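Local atomic coordinates of ATP-dependent RNA helicase HrpB (Escherichia coli, PDB entry 6EUD), a protein that hydrolyses ATP to ADP and phosphate and, as a DExH-box RNA helicase, binds single-stranded RNA. Residues M452-D456 with L457-F461; R507-D510 with G511-Q514. All blocks are in the same frame, centred on the assembly; numbering follows the deposited sequence.

Contact 1 (M452-D456 with L457-F461); sequences MGNSD and LGVAF
D456 caps the first turn of helix 457-462, standing at its N-cap position and reaching forward to G458 and V459. Its CB lies 3.9 Å from V459 CG2, the two side chains crossing at about a right angle. CG is anti to the backbone N (chi1 -173°), which places it beside the carbonyl carbon and turns the carboxylate forward to the first amides of the helix. There OD1 accepts the capping bond from G458 N at 2.9 Å; the N-H comes from above the carboxylate plane, 67° out of it. The other oxygen, OD2, rests 3.7 Å from V459 CG2. Aspartate suits the place because its short chain meets an early amide and its negative charge probably interacts favourably with the helix N-terminus. An alanine here would probably leave G458 N without its cap and V459 CG2 without its OD2 neighbour. The backbone of D456 adds a bent bond, V459 N to D456 O. G458 fits because a CB would crowd OD1. Behind the cap, the buried L457 turns away onto I442, I445 and L495, and S455 OG bonds D527. The amide of N454 straddles the turn: OD1 weakly accepts from D456 N, while ND2 lies 3.5 Å from V459 CG1.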
loop_
_atom_site.group_PDB
_atom_site.type_symbol
_atom_site.label_atom_id
_atom_site.label_comp_id
_atom_site.label_asym_id
_atom_site.label_seq_id
_atom_site.Cartn_x
_atom_site.Cartn_y
_atom_site.Cartn_z
ATOM N N MET A 452 -24.288 -16.272 4.913
ATOM C CA MET A 452 -25.175 -15.984 6.035
ATOM C C MET A 452 -24.402 -15.150 7.060
ATOM O O MET A 452 -23.226 -14.824 6.855
ATOM C CB MET A 452 -25.706 -17.269 6.672
ATOM C CG MET A 452 -26.458 -18.210 5.733
ATOM S SD MET A 452 -27.826 -17.472 4.802
ATOM C CE MET A 452 -28.811 -16.713 6.100
ATOM N N GLY A 453 -25.050 -14.799 8.165
ATOM C CA GLY A 453 -24.406 -13.951 9.153
ATOM C C GLY A 453 -23.831 -14.714 10.327
ATOM O O GLY A 453 -24.016 -14.312 11.478
ATOM N N ASN A 454 -23.131 -15.811 10.045
ATOM C CA ASN A 454 -22.595 -16.658 11.107
ATOM C C ASN A 454 -21.084 -16.491 11.278
ATOM O O ASN A 454 -20.314 -16.598 10.317
ATOM C CB ASN A 454 -22.935 -18.117 10.845
ATOM C CG ASN A 454 -22.874 -18.954 12.098
ATOM O OD1 ASN A 454 -22.201 -18.599 13.069
ATOM N ND2 ASN A 454 -23.563 -20.087 12.080
ATOM N N SER A 455 -20.664 -16.236 12.511
ATOM C CA SER A 455 -19.288 -15.817 12.750
ATOM C C SER A 455 -18.362 -16.976 13.100
ATOM O O SER A 455 -17.140 -16.844 12.981
ATOM C CB SER A 455 -19.226 -14.769 13.867
ATOM O OG SER A 455 -19.448 -15.371 15.129
ATOM N N ASP A 456 -18.929 -18.095 13.550
ATOM C CA ASP A 456 -18.117 -19.247 13.916
ATOM C C ASP A 456 -17.566 -19.981 12.675
ATOM O O ASP A 456 -18.322 -20.498 11.842
ATOM C CB ASP A 456 -18.922 -20.196 14.806
ATOM C CG ASP A 456 -18.080 -21.324 15.363
ATOM O OD1 ASP A 456 -16.834 -21.263 15.221
ATOM O OD2 ASP A 456 -18.650 -22.259 15.976
ATOM N N LEU A 457 -16.239 -20.000 12.556
ATOM C CA LEU A 457 -15.558 -20.694 11.459
ATOM C C LEU A 457 -15.698 -22.221 11.604
ATOM O O LEU A 457 -15.639 -22.961 10.620
ATOM C CB LEU A 457 -14.085 -20.295 11.413
ATOM C CG LEU A 457 -13.188 -21.044 10.428
ATOM C CD1 LEU A 457 -13.546 -20.738 8.977
ATOM C CD2 LEU A 457 -11.727 -20.755 10.706
ATOM N N GLY A 458 -15.904 -22.681 12.832
ATOM C CA GLY A 458 -16.141 -24.090 13.091
ATOM C C GLY A 458 -17.478 -24.551 12.541
ATOM O O GLY A 458 -17.668 -25.721 12.215
ATOM N N VAL A 459 -18.422 -23.629 12.434
ATOM C CA VAL A 459 -19.709 -23.965 11.837
ATOM C C VAL A 459 -19.544 -24.181 10.338
ATOM O O VAL A 459 -19.968 -25.205 9.819
ATOM C CB VAL A 459 -20.782 -22.881 12.099
ATOM C CG1 VAL A 459 -21.893 -23.017 11.102
ATOM C CG2 VAL A 459 -21.328 -23.005 13.531
ATOM N N ALA A 460 -18.908 -23.239 9.648
ATOM C CA ALA A 460 -18.703 -23.380 8.209
ATOM C C ALA A 460 -17.908 -24.662 7.900
ATOM O O ALA A 460 -18.236 -25.413 6.962
ATOM C CB ALA A 460 -17.999 -22.153 7.650
ATOM N N PHE A 461 -16.896 -24.923 8.727
ATOM C CA PHE A 461 -16.047 -26.103 8.581
ATOM C C PHE A 461 -16.846 -27.402 8.598
ATOM O O PHE A 461 -16.558 -28.314 7.837
ATOM C CB PHE A 461 -14.990 -26.135 9.688
ATOM C CG PHE A 461 -14.001 -27.270 9.565
ATOM C CD1 PHE A 461 -14.225 -28.487 10.209
ATOM C CD2 PHE A 461 -12.827 -27.105 8.833
ATOM C CE1 PHE A 461 -13.309 -29.519 10.107
ATOM C CE2 PHE A 461 -11.918 -28.130 8.724
ATOM C CZ PHE A 461 -12.154 -29.342 9.364
#

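Contact 2 (R507-D510 with G511-Q514)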
loop_
_atom_site.group_PDB
_atom_site.type_symbol
_atom_site.label_atom_id
_atom_site.label_comp_id
_atom_site.label_asym_id
_atom_site.label_seq_id
_atom_site.Cartn_x
_atom_site.Cartn_y
_atom_site.Cartn_z
ATOM N N ARG A 507 -11.492 -7.724 25.672
ATOM C CA ARG A 507 -10.999 -6.587 26.435
ATOM C C ARG A 507 -12.098 -5.864 27.209
ATOM O O ARG A 507 -12.693 -4.902 26.704
ATOM C CB ARG A 507 -10.274 -5.610 25.510
ATOM C CG ARG A 507 -8.852 -6.032 25.231
ATOM C CD ARG A 507 -7.957 -4.818 25.134
ATOM N NE ARG A 507 -6.559 -5.143 25.400
ATOM C CZ ARG A 507 -6.021 -5.203 26.614
ATOM N NH1 ARG A 507 -6.764 -4.960 27.686
ATOM N NH2 ARG A 507 -4.736 -5.505 26.752
ATOM N N GLY A 508 -12.353 -6.337 28.429
ATOM C CA GLY A 508 -13.222 -5.649 29.368
ATOM C C GLY A 508 -14.727 -5.818 29.213
ATOM O O GLY A 508 -15.438 -5.953 30.208
ATOM N N GLN A 509 -15.218 -5.785 27.979
ATOM C CA GLN A 509 -16.641 -5.964 27.702
ATOM C C GLN A 509 -16.863 -7.032 26.636
ATOM O O GLN A 509 -16.045 -7.197 25.739
ATOM C CB GLN A 509 -17.284 -4.646 27.263
ATOM C CG GLN A 509 -18.804 -4.671 27.292
ATOM C CD GLN A 509 -19.383 -3.550 28.136
ATOM O OE1 GLN A 509 -18.681 -2.603 28.486
ATOM N NE2 GLN A 509 -20.665 -3.657 28.481
ATOM N N ASP A 510 -17.972 -7.757 26.743
ATOM C CA ASP A 510 -18.303 -8.805 25.785
ATOM C C ASP A 510 -18.525 -8.248 24.386
ATOM O O ASP A 510 -19.332 -7.342 24.176
ATOM C CB ASP A 510 -19.535 -9.582 26.252
ATOM C CG ASP A 510 -19.198 -10.626 27.298
ATOM O OD1 ASP A 510 -18.038 -10.655 27.762
ATOM O OD2 ASP A 510 -20.096 -11.416 27.657
ATOM N N GLY A 511 -17.786 -8.798 23.428
ATOM C CA GLY A 511 -17.821 -8.318 22.061
ATOM C C GLY A 511 -16.613 -7.479 21.675
ATOM O O GLY A 511 -16.309 -7.352 20.490
ATOM N N ARG A 512 -15.937 -6.889 22.661
ATOM C CA ARG A 512 -14.764 -6.062 22.386
ATOM C C ARG A 512 -13.485 -6.868 22.504
ATOM O O ARG A 512 -13.160 -7.411 23.572
ATOM C CB ARG A 512 -14.676 -4.843 23.317
ATOM C CG ARG A 512 -14.358 -3.547 22.564
ATOM C CD ARG A 512 -13.888 -2.428 23.479
ATOM N NE ARG A 512 -14.741 -2.284 24.652
ATOM C CZ ARG A 512 -14.358 -1.716 25.790
ATOM N NH1 ARG A 512 -13.133 -1.226 25.912
ATOM N NH2 ARG A 512 -15.208 -1.634 26.802
ATOM N N TYR A 513 -12.752 -6.916 21.395
ATOM C CA TYR A 513 -11.520 -7.676 21.318
ATOM C C TYR A 513 -10.349 -6.806 20.882
ATOM O O TYR A 513 -10.517 -5.827 20.152
ATOM C CB TYR A 513 -11.691 -8.856 20.347
ATOM C CG TYR A 513 -12.618 -9.936 20.871
ATOM C CD1 TYR A 513 -12.125 -10.950 21.686
ATOM C CD2 TYR A 513 -13.982 -9.945 20.551
ATOM C CE1 TYR A 513 -12.948 -11.938 22.179
ATOM C CE2 TYR A 513 -14.817 -10.938 21.044
ATOM C CZ TYR A 513 -14.291 -11.929 21.859
ATOM O OH TYR A 513 -15.087 -12.927 22.362
ATOM N N GLN A 514 -9.155 -7.167 21.325
ATOM C CA GLN A 514 -7.947 -6.610 20.728
ATOM C C GLN A 514 -7.172 -7.714 20.007
ATOM O O GLN A 514 -7.009 -8.833 20.540
ATOM C CB GLN A 514 -7.069 -5.939 21.784
ATOM C CG GLN A 514 -5.831 -5.288 21.200
ATOM C CD GLN A 514 -4.992 -4.558 22.234
ATOM O OE1 GLN A 514 -4.747 -5.062 23.340
ATOM N NE2 GLN A 514 -4.553 -3.350 21.881
#
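R507 sets CG beside its backbone N (chi1 -82°), and Q514 sends CG anti to its own (chi1 -177°) and continues extended; these torsions place the two chains where they can meet. The arginine chain, bent at chi2, crosses Q514 obliquely, CD lying 3.6 Å from Q514 CB, and its NE gives a hydrogen bond of 2.7 Å to Q514 OE1. The oxygen lies near the guanidinium plane, at its edge, but the donor stands above the amide plane, and the two flat groups are steeply turned against each other. Q514 NE2 bonds G518 O, so both ends of the amide are engaged and its rotation is probably fixed. A long, flexible arginine suits this exposed place, where its aliphatic part lies against its neighbour while the charged end stays near solvent.

Beneath, R507 N donates to R512 O at 2.7 Å and closes the base of the loop. Further out, R512 N bonds Q509 O at 3.1 Å. R512 folds its guanidinium over the loop, with R507 O 3.7 Å above the plane and over its centre, and its NH2 lies 3.7 Å from Q509 CB. The carboxylate of D510 is held by salt bridges to R506 and R531. G511, at positive phi, occupies a site where a CB would clash with D510 O; G508 also has positive phi. Y513, on the buried side, bonds H532 O through its hydroxyl. The whole is a beta hairpin joining antiparallel strands 503-506 and 512-515, its end formed by a type II turn from Q509 to R512.

In the fold
Both contacts are local, between neighbouring residues of one continuous stretch, and follow in series along the chain, with centres about 20 Å apart and nearest atoms about 9 Å apart without touching. Contact 1 starts a helix and is the more buried: its anchors face helices 433-447 and 491-498, and a carboxylate answers a backbone amide. Contact 2 joins two strands of a sheet at their more exposed hairpin end, where arginines and a glutamine supply the side-chain chemistry and only G511 and Y513 are buried. Both lean on the same neighbourhood: S455 touches L523 and L529, while G511 bonds the backbone of L523. Glycine serves differently, sparing a cap in one and permitting a turn in the other.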